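Local coordinates for putative diflavin flavoprotein A 5 (Nostoc sp. PCC 7120, PDB 4FEK), which probably mediates electron transfer from NADH to oxygen, reducing it to water, and is represented here by its N-terminal metallo-beta-lactamase-like domain, at residues T18-A23 against N44-E49; K147-P152 against E217-L222; T167-T172 against L226-H231. One frame throughout, in Å; residues are numbered along the deposited sequence.

Contact 1: T18-A23 against N44-E49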
loop_
_atom_site.group_PDB
_atom_site.type_symbol
_atom_site.label_atom_id
_atom_site.label_comp_id
_atom_site.label_asym_id
_atom_site.label_seq_id
_atom_site.Cartn_x
_atom_site.Cartn_y
_atom_site.Cartn_z
ATOM N N THR A 18 6.038 -1.352 14.402
ATOM C CA THR A 18 5.583 -1.595 13.030
ATOM C C THR A 18 5.970 -2.970 12.516
ATOM O O THR A 18 7.146 -3.378 12.594
ATOM C CB THR A 18 6.149 -0.523 12.075
ATOM O OG1 THR A 18 5.961 0.774 12.649
ATOM C CG2 THR A 18 5.461 -0.577 10.675
ATOM N N LYS A 19 4.981 -3.664 11.947
ATOM C CA LYS A 19 5.192 -4.949 11.295
ATOM C C LYS A 19 4.607 -4.958 9.885
ATOM O O LYS A 19 3.619 -4.257 9.622
ATOM C CB LYS A 19 4.491 -6.070 12.061
ATOM C CG LYS A 19 5.009 -6.248 13.490
ATOM C CD LYS A 19 4.303 -7.421 14.177
ATOM C CE LYS A 19 4.963 -7.727 15.532
ATOM N NZ LYS A 19 4.074 -8.556 16.406
ATOM N N VAL A 20 5.201 -5.773 9.015
ATOM C CA VAL A 20 4.636 -6.043 7.684
ATOM C C VAL A 20 4.068 -7.450 7.713
ATOM O O VAL A 20 4.616 -8.327 8.404
ATOM C CB VAL A 20 5.677 -5.867 6.525
ATOM C CG1 VAL A 20 6.883 -6.814 6.676
ATOM C CG2 VAL A 20 5.009 -6.101 5.142
ATOM N N LEU A 21 2.933 -7.635 7.029
ATOM C CA LEU A 21 2.434 -8.946 6.661
ATOM C C LEU A 21 2.500 -9.024 5.143
ATOM O O LEU A 21 1.793 -8.282 4.472
ATOM C CB LEU A 21 0.971 -9.118 7.110
ATOM C CG LEU A 21 0.726 -9.370 8.604
ATOM C CD1 LEU A 21 0.918 -8.084 9.398
ATOM C CD2 LEU A 21 -0.671 -9.961 8.842
ATOM N N ARG A 22 3.370 -9.876 4.602
ATOM C CA ARG A 22 3.462 -10.042 3.144
ATOM C C ARG A 22 2.735 -11.314 2.747
ATOM O O ARG A 22 3.174 -12.419 3.081
ATOM C CB ARG A 22 4.921 -10.156 2.693
ATOM C CG ARG A 22 5.856 -9.092 3.241
ATOM C CD ARG A 22 7.289 -9.463 2.832
ATOM N NE ARG A 22 7.568 -9.066 1.476
ATOM C CZ ARG A 22 8.239 -9.758 0.556
ATOM N NH1 ARG A 22 8.742 -10.962 0.775
ATOM N NH2 ARG A 22 8.393 -9.215 -0.631
ATOM N N ALA A 23 1.602 -11.163 2.088
ATOM C CA ALA A 23 0.864 -12.303 1.574
ATOM C C ALA A 23 1.550 -12.661 0.280
ATOM O O ALA A 23 1.658 -11.818 -0.616
ATOM C CB ALA A 23 -0.559 -11.912 1.307
ATOM N N ASN A 44 1.443 -6.577 0.323
ATOM C CA ASN A 44 1.951 -6.188 1.634
ATOM C C ASN A 44 0.968 -5.339 2.429
ATOM O O ASN A 44 0.452 -4.347 1.941
ATOM C CB ASN A 44 3.290 -5.460 1.495
ATOM C CG ASN A 44 4.290 -6.227 0.647
ATOM O OD1 ASN A 44 4.290 -7.460 0.619
ATOM N ND2 ASN A 44 5.149 -5.489 -0.066
ATOM N N SER A 45 0.712 -5.740 3.670
ATOM C CA SER A 45 -0.143 -4.968 4.544
ATOM C C SER A 45 0.712 -4.652 5.776
ATOM O O SER A 45 1.691 -5.346 6.060
ATOM C CB SER A 45 -1.377 -5.803 4.937
ATOM O OG SER A 45 -2.293 -5.034 5.686
ATOM N N TYR A 46 0.349 -3.612 6.505
ATOM C CA TYR A 46 1.193 -3.171 7.610
ATOM C C TYR A 46 0.350 -2.931 8.862
ATOM O O TYR A 46 -0.847 -2.661 8.765
ATOM C CB TYR A 46 1.931 -1.882 7.222
ATOM C CG TYR A 46 2.826 -2.073 6.030
ATOM C CD1 TYR A 46 4.147 -2.447 6.186
ATOM C CD2 TYR A 46 2.321 -1.950 4.727
ATOM C CE1 TYR A 46 4.983 -2.659 5.071
ATOM C CE2 TYR A 46 3.134 -2.168 3.621
ATOM C CZ TYR A 46 4.456 -2.513 3.794
ATOM O OH TYR A 46 5.255 -2.717 2.681
ATOM N N VAL A 47 0.990 -3.025 10.032
ATOM C CA VAL A 47 0.328 -2.783 11.320
ATOM C C VAL A 47 1.206 -1.835 12.118
ATOM O O VAL A 47 2.397 -2.093 12.279
ATOM C CB VAL A 47 0.165 -4.084 12.141
ATOM C CG1 VAL A 47 -0.636 -3.802 13.409
ATOM C CG2 VAL A 47 -0.512 -5.173 11.298
ATOM N N ILE A 48 0.647 -0.705 12.542
ATOM C CA ILE A 48 1.358 0.197 13.449
ATOM C C ILE A 48 0.624 0.203 14.791
ATOM O O ILE A 48 -0.574 0.506 14.857
ATOM C CB ILE A 48 1.418 1.646 12.920
ATOM C CG1 ILE A 48 2.062 1.697 11.529
ATOM C CG2 ILE A 48 2.182 2.538 13.904
ATOM C CD1 ILE A 48 1.725 3.003 10.762
ATOM N N GLU A 49 1.343 -0.111 15.866
ATOM C CA GLU A 49 0.708 -0.183 17.178
ATOM C C GLU A 49 1.200 0.922 18.087
ATOM O O GLU A 49 2.253 0.782 18.708
ATOM C CB GLU A 49 1.012 -1.524 17.853
ATOM C CG GLU A 49 0.338 -2.719 17.232
ATOM C CD GLU A 49 0.677 -4.009 17.965
ATOM O OE1 GLU A 49 1.434 -3.951 18.966
ATOM O OE2 GLU A 49 0.185 -5.078 17.541
#
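Val20 and Tyr46 lie side by side across two antiparallel strands and point the same way. The touching branch of Val20 is CG2, which sits anti to the backbone N (chi1 60° places CG1 between N and the carbonyl carbon instead). This CG2 lies 3.4 Å from Tyr46 CE1, oblique to the ring. The Tyr46 hydroxyl is hydrogen-bonded to the backbone O of Val229, which fixes the far end of the ring.

Arg22 and Asn44 also run alongside each other on this face. Asn44 OD1 packs against the aliphatic part of arginine, 3.5 Å from Arg22 CG. The guanidinium and amide planes are turned 39° apart. Their polar ends are held from outside: Arg22 binds Gln10 and the backbone O of Gly232, while Asn44 OD1 accepts from Thr42. Thr18 completes the row beside Ile48.

The strands 18-25 and 41-49 are neighbours in the larger sheet of the metallo-beta-lactamase-like αββα sandwich. Lys19 with Val47 and Leu21 with Ser45 form the hydrogen-bonded pairs. Lys19 N gives to Val47 O at 3.0 Å, and Val47 N returns a bond to Lys19 O at 2.9 Å. The bonds of the second pair are somewhat straighter, with Leu21 N 2.8 Å from Ser45 O.

The opposite face carries Leu21 and Val47, which meet obliquely, Leu21 CD1 lying 3.8 Å from Val47 CG2. Helix 61-74 packs over this face, where Leu21 touches Tyr67 and Ala70. Ser45 OG is hydrogen-bonded to Tyr67 OH and to the backbone O of Ile56.

Contact 2: K147-P152 against E217-L222; sequences KFLPIP and EKISDL
Leu149 and Leu222 carry the apolar part of this contact. Their side chains reach toward each other tip to tip, with Leu149 CD2 4.0 Å from Leu222 CD1. Both have CG anti to their own carbonyl carbon (chi1 -58° in Leu149), which turns the two isobutyl groups toward each other between strand and turn. The same Leu149 CD2 lies 4.3 Å from Ile219 CG2. It also packs on the backbone, 3.7 Å from Lys218 O.

Lys218 makes a second kind of contact. Its chain is extended beyond CG and reaches over the backbone at Pro150 and Ile151. Lys218 CD meets Ile151 CG2 at 3.8 Å, the two side chains being set at a slant. Lys218 NZ is 3.6 Å from Pro150 O, too long to count as a hydrogen bond. The lysine side chain is set at about a right angle to that of Pro152, NZ lying near its CD. A bound PEG, probably from the crystallisation liquor, lies close by.

Hydrogen bonding here is internal to 217-222. Glu217 O accepts from Ser220 OG at 2.7 Å and, at greater length, from Ser220 N. Both come from the same face of its carbonyl plane. A type I turn from Ile219 to Leu222 follows, closed by Leu222 N to Ile219 O at 2.8 Å.

The end of helix 209-219 is thus joined to strand 145-150 by van der Waals packing, with the exposed lysine adding its methylenes and the close pass of NZ to Pro150 O and Pro152.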
loop_
_atom_site.group_PDB
_atom_site.type_symbol
_atom_site.label_atom_id
_atom_site.label_comp_id
_atom_site.label_asym_id
_atom_site.label_seq_id
_atom_site.Cartn_x
_atom_site.Cartn_y
_atom_site.Cartn_z
ATOM N N LYS A 147 1.005 11.498 8.643
ATOM C CA LYS A 147 0.723 12.564 7.682
ATOM C C LYS A 147 0.160 11.915 6.421
ATOM O O LYS A 147 0.582 10.822 6.056
ATOM C CB LYS A 147 2.000 13.330 7.349
ATOM C CG LYS A 147 2.663 13.955 8.585
ATOM C CD LYS A 147 3.714 14.990 8.198
ATOM C CE LYS A 147 4.087 15.874 9.389
ATOM N NZ LYS A 147 5.142 16.867 9.027
ATOM N N PHE A 148 -0.809 12.568 5.785
ATOM C CA PHE A 148 -1.464 12.017 4.596
ATOM C C PHE A 148 -1.248 12.861 3.345
ATOM O O PHE A 148 -1.446 14.088 3.358
ATOM C CB PHE A 148 -2.956 11.806 4.867
ATOM C CG PHE A 148 -3.221 10.760 5.910
ATOM C CD1 PHE A 148 -3.328 11.110 7.252
ATOM C CD2 PHE A 148 -3.310 9.423 5.564
ATOM C CE1 PHE A 148 -3.542 10.141 8.229
ATOM C CE2 PHE A 148 -3.536 8.450 6.544
ATOM C CZ PHE A 148 -3.651 8.816 7.868
ATOM N N LEU A 149 -0.838 12.197 2.266
ATOM C CA LEU A 149 -0.537 12.878 1.018
ATOM C C LEU A 149 -1.364 12.255 -0.103
ATOM O O LEU A 149 -0.972 11.249 -0.694
ATOM C CB LEU A 149 0.955 12.792 0.686
ATOM C CG LEU A 149 1.979 13.355 1.687
ATOM C CD1 LEU A 149 2.248 12.413 2.872
ATOM C CD2 LEU A 149 3.277 13.683 0.980
ATOM N N PRO A 150 -2.527 12.855 -0.389
ATOM C CA PRO A 150 -3.343 12.314 -1.476
ATOM C C PRO A 150 -2.577 12.498 -2.767
ATOM O O PRO A 150 -2.023 13.583 -3.026
ATOM C CB PRO A 150 -4.601 13.205 -1.456
ATOM C CG PRO A 150 -4.632 13.770 -0.059
ATOM C CD PRO A 150 -3.184 13.991 0.282
ATOM N N ILE A 151 -2.534 11.436 -3.557
ATOM C CA ILE A 151 -1.926 11.497 -4.887
ATOM C C ILE A 151 -2.946 11.038 -5.925
ATOM O O ILE A 151 -2.772 10.012 -6.580
ATOM C CB ILE A 151 -0.597 10.688 -4.951
ATOM C CG1 ILE A 151 -0.784 9.275 -4.391
ATOM C CG2 ILE A 151 0.518 11.430 -4.174
ATOM C CD1 ILE A 151 0.337 8.326 -4.796
ATOM N N PRO A 152 -4.029 11.830 -6.096
ATOM C CA PRO A 152 -5.085 11.412 -7.023
ATOM C C PRO A 152 -4.569 11.345 -8.478
ATOM O O PRO A 152 -3.851 12.243 -8.931
ATOM C CB PRO A 152 -6.125 12.537 -6.886
ATOM C CG PRO A 152 -5.326 13.750 -6.476
ATOM C CD PRO A 152 -4.261 13.181 -5.557
ATOM N N GLU A 217 7.108 14.899 -6.584
ATOM C CA GLU A 217 7.270 16.246 -6.047
ATOM C C GLU A 217 6.661 16.357 -4.638
ATOM O O GLU A 217 7.260 16.958 -3.752
ATOM C CB GLU A 217 6.642 17.287 -6.979
ATOM C CG GLU A 217 7.335 18.656 -6.961
ATOM C CD GLU A 217 7.111 19.430 -5.668
ATOM O OE1 GLU A 217 5.981 19.386 -5.135
ATOM O OE2 GLU A 217 8.065 20.087 -5.186
ATOM N N LYS A 218 5.467 15.796 -4.459
ATOM C CA LYS A 218 4.783 15.794 -3.146
ATOM C C LYS A 218 5.599 15.153 -2.036
ATOM O O LYS A 218 5.677 15.675 -0.919
ATOM C CB LYS A 218 3.407 15.113 -3.226
ATOM C CG LYS A 218 2.285 16.014 -3.725
ATOM C CD LYS A 218 1.089 15.192 -4.200
ATOM C CE LYS A 218 0.125 16.023 -5.051
ATOM N NZ LYS A 218 -0.692 15.178 -5.982
ATOM N N ILE A 219 6.217 14.019 -2.326
ATOM C CA ILE A 219 6.955 13.326 -1.285
ATOM C C ILE A 219 8.379 13.847 -1.111
ATOM O O ILE A 219 9.027 13.531 -0.116
ATOM C CB ILE A 219 6.991 11.802 -1.520
ATOM C CG1 ILE A 219 7.873 11.458 -2.712
ATOM C CG2 ILE A 219 5.570 11.222 -1.691
ATOM C CD1 ILE A 219 7.895 9.963 -3.032
ATOM N N SER A 220 8.855 14.654 -2.064
ATOM C CA SER A 220 10.252 15.101 -2.077
ATOM C C SER A 220 10.712 15.840 -0.821
ATOM O O SER A 220 11.886 15.783 -0.472
ATOM C CB SER A 220 10.572 15.939 -3.329
ATOM O OG SER A 220 9.922 17.187 -3.286
ATOM N N ASP A 221 9.808 16.528 -0.134
ATOM C CA ASP A 221 10.201 17.175 1.115
ATOM C C ASP A 221 10.217 16.259 2.355
ATOM O O ASP A 221 10.603 16.692 3.437
ATOM C CB ASP A 221 9.369 18.433 1.361
ATOM C CG ASP A 221 9.940 19.650 0.649
ATOM O OD1 ASP A 221 11.134 19.962 0.873
ATOM O OD2 ASP A 221 9.205 20.280 -0.145
ATOM N N LEU A 222 9.832 14.999 2.190
ATOM C CA LEU A 222 9.812 14.064 3.307
ATOM C C LEU A 222 11.177 13.449 3.559
ATOM O O LEU A 222 11.920 13.134 2.628
ATOM C CB LEU A 222 8.792 12.948 3.078
ATOM C CG LEU A 222 7.329 13.364 3.031
ATOM C CD1 LEU A 222 6.427 12.136 2.891
ATOM C CD2 LEU A 222 7.000 14.167 4.277
#

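Contact 3: T167-T172 against L226-H231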
loop_
_atom_site.group_PDB
_atom_site.type_symbol
_atom_site.label_atom_id
_atom_site.label_comp_id
_atom_site.label_asym_id
_atom_site.label_seq_id
_atom_site.Cartn_x
_atom_site.Cartn_y
_atom_site.Cartn_z
ATOM N N THR A 167 8.739 6.770 12.508
ATOM C CA THR A 167 9.613 5.778 11.912
ATOM C C THR A 167 10.173 6.247 10.556
ATOM O O THR A 167 11.059 5.602 9.986
ATOM C CB THR A 167 8.840 4.470 11.694
ATOM O OG1 THR A 167 7.803 4.693 10.724
ATOM C CG2 THR A 167 8.195 3.986 13.006
ATOM N N GLN A 168 9.647 7.355 10.045
ATOM C CA GLN A 168 10.024 7.871 8.714
ATOM C C GLN A 168 9.780 6.860 7.594
ATOM O O GLN A 168 10.517 6.793 6.600
ATOM C CB GLN A 168 11.460 8.410 8.692
ATOM C CG GLN A 168 11.687 9.412 9.809
ATOM C CD GLN A 168 12.994 10.161 9.706
ATOM O OE1 GLN A 168 14.037 9.586 9.410
ATOM N NE2 GLN A 168 12.943 11.457 9.970
ATOM N N ILE A 169 8.726 6.077 7.761
ATOM C CA ILE A 169 8.317 5.132 6.738
ATOM C C ILE A 169 7.202 5.788 5.920
ATOM O O ILE A 169 6.271 6.377 6.460
ATOM C CB ILE A 169 7.800 3.808 7.342
ATOM C CG1 ILE A 169 8.947 3.013 8.013
ATOM C CG2 ILE A 169 7.166 2.946 6.277
ATOM C CD1 ILE A 169 8.450 1.709 8.704
ATOM N N LEU A 170 7.313 5.690 4.603
ATOM C CA LEU A 170 6.256 6.155 3.720
ATOM C C LEU A 170 5.550 4.939 3.131
ATOM O O LEU A 170 6.188 4.091 2.487
ATOM C CB LEU A 170 6.869 7.023 2.617
ATOM C CG LEU A 170 5.861 7.580 1.626
ATOM C CD1 LEU A 170 4.960 8.554 2.355
ATOM C CD2 LEU A 170 6.599 8.278 0.460
ATOM N N TYR A 171 4.240 4.858 3.352
ATOM C CA TYR A 171 3.404 3.760 2.856
ATOM C C TYR A 171 2.886 4.202 1.489
ATOM O O TYR A 171 2.116 5.158 1.405
ATOM C CB TYR A 171 2.260 3.480 3.844
ATOM C CG TYR A 171 2.826 3.032 5.212
ATOM C CD1 TYR A 171 3.051 1.681 5.479
ATOM C CD2 TYR A 171 3.193 3.965 6.179
ATOM C CE1 TYR A 171 3.596 1.266 6.690
ATOM C CE2 TYR A 171 3.762 3.562 7.410
ATOM C CZ TYR A 171 3.956 2.209 7.644
ATOM O OH TYR A 171 4.510 1.791 8.840
ATOM N N THR A 172 3.336 3.529 0.434
ATOM C CA THR A 172 3.180 4.060 -0.919
ATOM C C THR A 172 2.240 3.221 -1.766
ATOM O O THR A 172 1.971 3.588 -2.927
ATOM C CB THR A 172 4.532 4.179 -1.666
ATOM O OG1 THR A 172 5.103 2.873 -1.864
ATOM C CG2 THR A 172 5.503 5.057 -0.911
ATOM N N LEU A 226 12.254 4.326 4.444
ATOM C CA LEU A 226 11.713 3.118 3.823
ATOM C C LEU A 226 10.478 3.439 2.997
ATOM O O LEU A 226 9.606 4.194 3.457
ATOM C CB LEU A 226 11.330 2.093 4.903
ATOM C CG LEU A 226 10.820 0.735 4.419
ATOM C CD1 LEU A 226 11.996 -0.129 4.011
ATOM C CD2 LEU A 226 9.964 0.042 5.494
ATOM N N TYR A 227 10.403 2.875 1.789
ATOM C CA TYR A 227 9.128 2.817 1.063
ATOM C C TYR A 227 8.471 1.484 1.404
ATOM O O TYR A 227 8.892 0.427 0.908
ATOM C CB TYR A 227 9.294 2.896 -0.473
ATOM C CG TYR A 227 9.768 4.221 -1.025
ATOM C CD1 TYR A 227 9.523 5.416 -0.355
ATOM C CD2 TYR A 227 10.420 4.286 -2.256
ATOM C CE1 TYR A 227 9.938 6.628 -0.882
ATOM C CE2 TYR A 227 10.838 5.505 -2.788
ATOM C CZ TYR A 227 10.589 6.668 -2.103
ATOM O OH TYR A 227 11.015 7.879 -2.633
ATOM N N ALA A 228 7.441 1.547 2.238
ATOM C CA ALA A 228 6.624 0.386 2.551
ATOM C C ALA A 228 5.604 0.206 1.432
ATOM O O ALA A 228 4.461 0.653 1.539
ATOM C CB ALA A 228 5.928 0.570 3.888
ATOM N N VAL A 229 6.041 -0.448 0.365
ATOM C CA VAL A 229 5.267 -0.593 -0.863
ATOM C C VAL A 229 4.190 -1.681 -0.766
ATOM O O VAL A 229 4.244 -2.521 0.110
ATOM C CB VAL A 229 6.191 -0.958 -2.018
ATOM C CG1 VAL A 229 7.316 0.104 -2.148
ATOM C CG2 VAL A 229 6.797 -2.378 -1.798
ATOM N N GLY A 230 3.233 -1.654 -1.695
ATOM C CA GLY A 230 2.152 -2.604 -1.736
ATOM C C GLY A 230 2.539 -3.957 -2.318
ATOM O O GLY A 230 1.922 -4.962 -1.984
ATOM N N HIS A 231 3.554 -3.997 -3.187
ATOM C CA HIS A 231 3.912 -5.245 -3.857
ATOM C C HIS A 231 5.407 -5.464 -3.876
ATOM O O HIS A 231 6.160 -4.599 -4.299
ATOM C CB HIS A 231 3.400 -5.301 -5.314
ATOM C CG HIS A 231 1.911 -5.229 -5.457
ATOM N ND1 HIS A 231 1.064 -6.237 -5.037
ATOM C CD2 HIS A 231 1.117 -4.278 -6.004
ATOM C CE1 HIS A 231 -0.185 -5.895 -5.293
ATOM N NE2 HIS A 231 -0.183 -4.705 -5.875
#
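The Tyr171 ring has Ile169 CG2 on one face, 3.5 Å above its plane and offset toward the rim. Ala228 CB comes to the same ring obliquely, 3.5 Å from Tyr171 CD1. It also packs against Ile169 CG2. Tyr46 meets Tyr171 edge-to-face from the other sheet. The ring of Tyr227 lies on the reverse side of the strands. Leu170 runs alongside it, with CG anti to the backbone N (chi1 -180°) and its CD2 4.0 Å from Tyr227 CE1. Thr172 CG2 approaches that ring too, again obliquely. Phe176 stacks on Tyr227, and Thr243 binds its hydroxyl.

Between these two layers the strands pair in parallel. Leu170 N donates to Leu226 O at 3.0 Å. Leu170 O takes Ala228 N at 2.8 Å. The last bond is longer: Thr172 N stands 3.3 Å from Ala228 O, well above its carbonyl plane. Ala228 is the centre of an inverse gamma turn, with a weak Val229 N to Tyr227 O bond. Leu226 N is buried without a partner in the model.

Strand 226-229 is one edge strand of the smaller sheet within this chain, with 169-173 between it and 160-164. Ile169, Tyr171, Leu226 and Ala228 face the larger sheet, touching Ile14, Tyr46 and Ile48 on strands 8-15 and 41-49. Leu170 and Tyr227 point to the outer side, where the end of helix 209-219 and helix 239-258 lie.

How the contacts relate
Contacts 1 and 3 are buried and belong to the two opposed sheets of the domain; contact 2 lies at the surface. Contacts 1 and 3 rest on backbone hydrogen bonds, antiparallel in contact 1 and parallel in contact 3. Contact 2 instead packs a helix end on a strand, mainly through side chains. Contacts 1 and 3 meet directly, Asn44 N lying 2.9 Å from Gly230 O in a probable hydrogen bond. Contacts 2 and 3 share the smaller sheet, and Ile219 and Leu222 pack on Leu170 from its outer side. Contacts 1 and 2 do not touch, their centres being about 21 Å apart.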